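Local structure of putative sarcosine dimethylglycine methyltransferase (Galdieria sulphuraria, 2O57) at residues 72-76 and 77-81; 219-223 and 224-228. The protein probably transfers methyl groups from S-adenosylmethionine to sarcosine and dimethylglycine. One frame throughout, in Å; residues are numbered along the deposited sequence.

Contact 1: residues 72-76 and 77-81; sequences SELAM and TGVLQ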
loop_
_atom_site.group_PDB
_atom_site.type_symbol
_atom_site.label_atom_id
_atom_site.label_comp_id
_atom_site.label_asym_id
_atom_site.label_seq_id
_atom_site.Cartn_x
_atom_site.Cartn_y
_atom_site.Cartn_z
ATOM N N SER A 72 -0.231 -10.081 -6.082
ATOM C CA SER A 72 1.012 -9.554 -6.634
ATOM C C SER A 72 2.024 -9.212 -5.537
ATOM O O SER A 72 3.206 -9.501 -5.685
ATOM C CB SER A 72 0.721 -8.349 -7.547
ATOM O OG SER A 72 1.925 -7.825 -8.088
ATOM N N GLU A 73 1.555 -8.637 -4.425
ATOM C CA GLU A 73 2.420 -8.272 -3.303
ATOM C C GLU A 73 3.011 -9.575 -2.738
ATOM O O GLU A 73 4.214 -9.689 -2.573
ATOM C CB GLU A 73 1.649 -7.478 -2.224
ATOM C CG GLU A 73 1.112 -6.085 -2.714
ATOM C CD GLU A 73 2.184 -5.035 -2.845
ATOM O OE1 GLU A 73 3.322 -5.256 -2.354
ATOM O OE2 GLU A 73 1.907 -3.978 -3.428
ATOM N N LEU A 74 2.156 -10.566 -2.509
ATOM C CA LEU A 74 2.582 -11.859 -2.010
ATOM C C LEU A 74 3.578 -12.549 -2.963
ATOM O O LEU A 74 4.561 -13.130 -2.517
ATOM C CB LEU A 74 1.361 -12.750 -1.795
ATOM C CG LEU A 74 1.464 -13.933 -0.837
ATOM C CD1 LEU A 74 2.110 -13.544 0.499
ATOM C CD2 LEU A 74 0.032 -14.481 -0.591
ATOM N N ALA A 75 3.313 -12.496 -4.266
ATOM C CA ALA A 75 4.191 -13.143 -5.262
ATOM C C ALA A 75 5.625 -12.579 -5.246
ATOM O O ALA A 75 6.616 -13.325 -5.436
ATOM C CB ALA A 75 3.585 -13.045 -6.668
HETATM N N MSE A 76 5.730 -11.260 -5.010
HETATM C CA MSE A 76 7.045 -10.587 -4.937
HETATM C C MSE A 76 7.899 -11.153 -3.794
HETATM O O MSE A 76 9.122 -11.046 -3.836
HETATM C CB MSE A 76 6.891 -9.049 -4.791
HETATM C CG MSE A 76 6.243 -8.361 -6.004
HETATM SE SE MSE A 76 7.419 -8.387 -7.515
HETATM C CE MSE A 76 8.401 -6.749 -7.155
ATOM N N THR A 77 7.279 -11.772 -2.783
ATOM C CA THR A 77 8.067 -12.372 -1.675
ATOM C C THR A 77 8.622 -13.769 -1.996
ATOM O O THR A 77 9.359 -14.330 -1.178
ATOM C CB THR A 77 7.264 -12.440 -0.318
ATOM O OG1 THR A 77 6.286 -13.493 -0.377
ATOM C CG2 THR A 77 6.606 -11.063 0.023
ATOM N N GLY A 78 8.277 -14.328 -3.162
ATOM C CA GLY A 78 8.746 -15.661 -3.543
ATOM C C GLY A 78 7.948 -16.864 -3.066
ATOM O O GLY A 78 8.237 -17.976 -3.492
ATOM N N VAL A 79 6.915 -16.656 -2.245
ATOM C CA VAL A 79 6.219 -17.794 -1.600
ATOM C C VAL A 79 5.213 -18.507 -2.496
ATOM O O VAL A 79 4.826 -19.657 -2.191
ATOM C CB VAL A 79 5.503 -17.440 -0.261
ATOM C CG1 VAL A 79 6.534 -17.055 0.848
ATOM C CG2 VAL A 79 4.415 -16.358 -0.456
ATOM N N LEU A 80 4.816 -17.888 -3.605
ATOM C CA LEU A 80 3.727 -18.454 -4.425
ATOM C C LEU A 80 4.228 -19.404 -5.546
ATOM O O LEU A 80 3.867 -19.305 -6.723
ATOM C CB LEU A 80 2.740 -17.360 -4.903
ATOM C CG LEU A 80 2.023 -16.492 -3.827
ATOM C CD1 LEU A 80 1.104 -15.414 -4.477
ATOM C CD2 LEU A 80 1.216 -17.371 -2.920
ATOM N N GLN A 81 5.091 -20.328 -5.150
ATOM C CA GLN A 81 5.617 -21.350 -6.050
ATOM C C GLN A 81 4.523 -22.392 -6.291
ATOM O O GLN A 81 3.615 -22.545 -5.466
ATOM C CB GLN A 81 6.870 -21.991 -5.425
ATOM C CG GLN A 81 7.968 -20.987 -5.032
ATOM C CD GLN A 81 8.582 -20.286 -6.245
ATOM O OE1 GLN A 81 8.768 -20.903 -7.305
ATOM N NE2 GLN A 81 8.921 -19.000 -6.095
HETATM O O HOH W 1 6.131 -16.097 -5.585
#

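Contact 2: residues 219-223 and 224-228; sequences SLAKE and CGLVT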
loop_
_atom_site.group_PDB
_atom_site.type_symbol
_atom_site.label_atom_id
_atom_site.label_comp_id
_atom_site.label_asym_id
_atom_site.label_seq_id
_atom_site.Cartn_x
_atom_site.Cartn_y
_atom_site.Cartn_z
ATOM N N SER A 219 2.637 -4.509 16.237
ATOM C CA SER A 219 3.115 -4.802 17.588
ATOM C C SER A 219 2.845 -6.256 17.974
ATOM O O SER A 219 3.723 -6.961 18.471
ATOM C CB SER A 219 2.414 -3.880 18.599
ATOM O OG SER A 219 2.782 -4.264 19.914
ATOM N N LEU A 220 1.615 -6.704 17.760
ATOM C CA LEU A 220 1.239 -8.110 18.021
ATOM C C LEU A 220 2.046 -9.054 17.154
ATOM O O LEU A 220 2.597 -10.035 17.652
ATOM C CB LEU A 220 -0.264 -8.338 17.795
ATOM C CG LEU A 220 -1.247 -7.605 18.732
ATOM C CD1 LEU A 220 -2.704 -7.849 18.264
ATOM C CD2 LEU A 220 -1.069 -8.078 20.187
ATOM N N ALA A 221 2.121 -8.771 15.860
ATOM C CA ALA A 221 2.871 -9.648 14.968
ATOM C C ALA A 221 4.348 -9.750 15.459
ATOM O O ALA A 221 4.935 -10.834 15.473
ATOM C CB ALA A 221 2.836 -9.128 13.553
ATOM N N LYS A 222 4.936 -8.622 15.843
ATOM C CA LYS A 222 6.357 -8.611 16.237
ATOM C C LYS A 222 6.597 -9.444 17.475
ATOM O O LYS A 222 7.548 -10.191 17.536
ATOM C CB LYS A 222 6.870 -7.196 16.469
ATOM C CG LYS A 222 8.333 -7.097 16.954
ATOM C CD LYS A 222 8.692 -5.633 17.155
ATOM C CE LYS A 222 10.029 -5.453 17.930
ATOM N NZ LYS A 222 10.482 -4.039 17.796
ATOM N N GLU A 223 5.712 -9.300 18.455
ATOM C CA GLU A 223 5.707 -10.129 19.664
ATOM C C GLU A 223 5.768 -11.647 19.327
ATOM O O GLU A 223 6.370 -12.441 20.066
ATOM C CB GLU A 223 4.407 -9.822 20.412
ATOM C CG GLU A 223 4.580 -9.667 21.803
ATOM C CD GLU A 223 3.262 -9.591 22.511
ATOM O OE1 GLU A 223 2.623 -8.513 22.421
ATOM O OE2 GLU A 223 2.908 -10.618 23.147
ATOM N N CYS A 224 5.117 -12.022 18.219
ATOM C CA CYS A 224 4.992 -13.413 17.791
ATOM C C CYS A 224 6.077 -13.885 16.821
ATOM O O CYS A 224 5.969 -14.975 16.248
ATOM C CB CYS A 224 3.603 -13.632 17.172
ATOM S SG CYS A 224 2.288 -13.278 18.367
ATOM N N GLY A 225 7.106 -13.058 16.623
ATOM C CA GLY A 225 8.187 -13.371 15.675
ATOM C C GLY A 225 7.837 -13.129 14.209
ATOM O O GLY A 225 8.459 -13.721 13.316
ATOM N N LEU A 226 6.854 -12.255 13.958
ATOM C CA LEU A 226 6.521 -11.860 12.588
ATOM C C LEU A 226 6.912 -10.432 12.324
ATOM O O LEU A 226 6.326 -9.492 12.897
ATOM C CB LEU A 226 5.025 -12.026 12.266
ATOM C CG LEU A 226 4.363 -13.370 12.553
ATOM C CD1 LEU A 226 2.837 -13.295 12.368
ATOM C CD2 LEU A 226 4.961 -14.395 11.640
ATOM N N VAL A 227 7.879 -10.263 11.435
ATOM C CA VAL A 227 8.325 -8.923 11.028
ATOM C C VAL A 227 7.376 -8.353 9.962
ATOM O O VAL A 227 6.869 -9.102 9.106
ATOM C CB VAL A 227 9.799 -8.946 10.555
ATOM C CG1 VAL A 227 9.946 -9.693 9.249
ATOM C CG2 VAL A 227 10.360 -7.525 10.428
ATOM N N THR A 228 7.122 -7.048 10.042
ATOM C CA THR A 228 6.243 -6.376 9.108
ATOM C C THR A 228 7.107 -5.929 7.926
ATOM O O THR A 228 8.070 -5.143 8.083
ATOM C CB THR A 228 5.536 -5.175 9.751
ATOM O OG1 THR A 228 4.676 -5.635 10.799
ATOM C CG2 THR A 228 4.697 -4.471 8.703
#

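Contact 1: residues 72-76 and 77-81
The C-terminal end of helix 59-76, where the chain turns toward strand 85-89, is closed by Thr77 and Gly78 folding back on Leu74 and Ala75. Leu74 O is gripped twice: Thr77 OG1 donates to it at 2.8 Å, lying in the carbonyl plane, while Thr77 N reaches the same oxygen at 3.0 Å from well above that plane. Thr77 OG1 sits between its own backbone N and carbonyl carbon (chi1 75°), which turns the hydroxyl back along the helix. A valine here would lack the hydroxyl, and Leu74 O, left with the off-plane amide of that pair, would probably be held less firmly. Gly78 N bonds Ala75 O at 3.0 Å, and a water carries that oxygen on to Leu80 N. Beyond the turn, Leu80 lays CD1 against Leu74 CB at 3.8 Å, the two side chains crossing at about a right angle, and Leu74 CD1 meets Val79 CG2 at 3.8 Å. Phe153 of strand 151-157 packs on all three of these residues. Positive phi at Gly78 (86°) would jam a beta carbon against the preceding carbonyl oxygen, which calls for glycine there. The arrangement is that of a helix C-terminus ended by a positive-phi glycine, here leading toward strand 85-89 of the Rossmann-like sheet.

Contact 2: residues 219-223 and 224-228
Ala221 and Leu226 meet where helix 214-223 gives way to strand 226-233, through a Schellman motif with Gly225 as its C-prime residue. The defining pair is Leu226 N to Ala221 O at 2.8 Å and Gly225 N to Lys222 O at 3.0 Å; phi of 78° at Gly225 turns the chain so that both amides point back to the helix. Ala221 O is doubly satisfied, since Cys224 N also donates to it at 3.0 Å, and the two donors come from opposite faces of its carbonyl plane. Cys224 N is shared in turn: it also reaches Leu220 O at 3.3 Å, a longer bond but closer to that carbonyl's plane. With SG beside the backbone N (chi1 -60°), the cysteine sulfur lies 3.3 Å from the same Leu220 O. Side chains add one apolar touch, Ala221 CB on Leu226 CB at 3.9 Å, and Lys222 CA lies 3.5 Å from Leu226 O in a CA-H...O contact. The turn leads into strand 226-233, one of the two edge strands of the sheet within this chain. Phe291 of the neighbouring strand 284-293 packs against both Ala221 and Leu226, while Leu220, Glu223 and Cys224 lean on helix 166-176.

Both contacts end a helix with a positive-phi glycine, yet the polar evidence differs. Contact 1 adds a side-chain hydroxyl and a water to its backbone bonds, whereas contact 2 is closed by amide-to-carbonyl bonds and has the Schellman pair. Four of the eight touching residues of contact 1 are buried, against two of seven in contact 2, where two others are exposed. Apolar packing differs too: Leu74 meets both Val79 and Leu80 in contact 1, while contact 2 has the one Ala221-Leu226 touch. They concern different helices, but strand 226-233 relates them: contact 2 leads into it, and Thr77 of contact 1 packs on its Leu229 and Arg230. Their centres lie 20 Å apart and their nearest atoms about 9 Å, without touching.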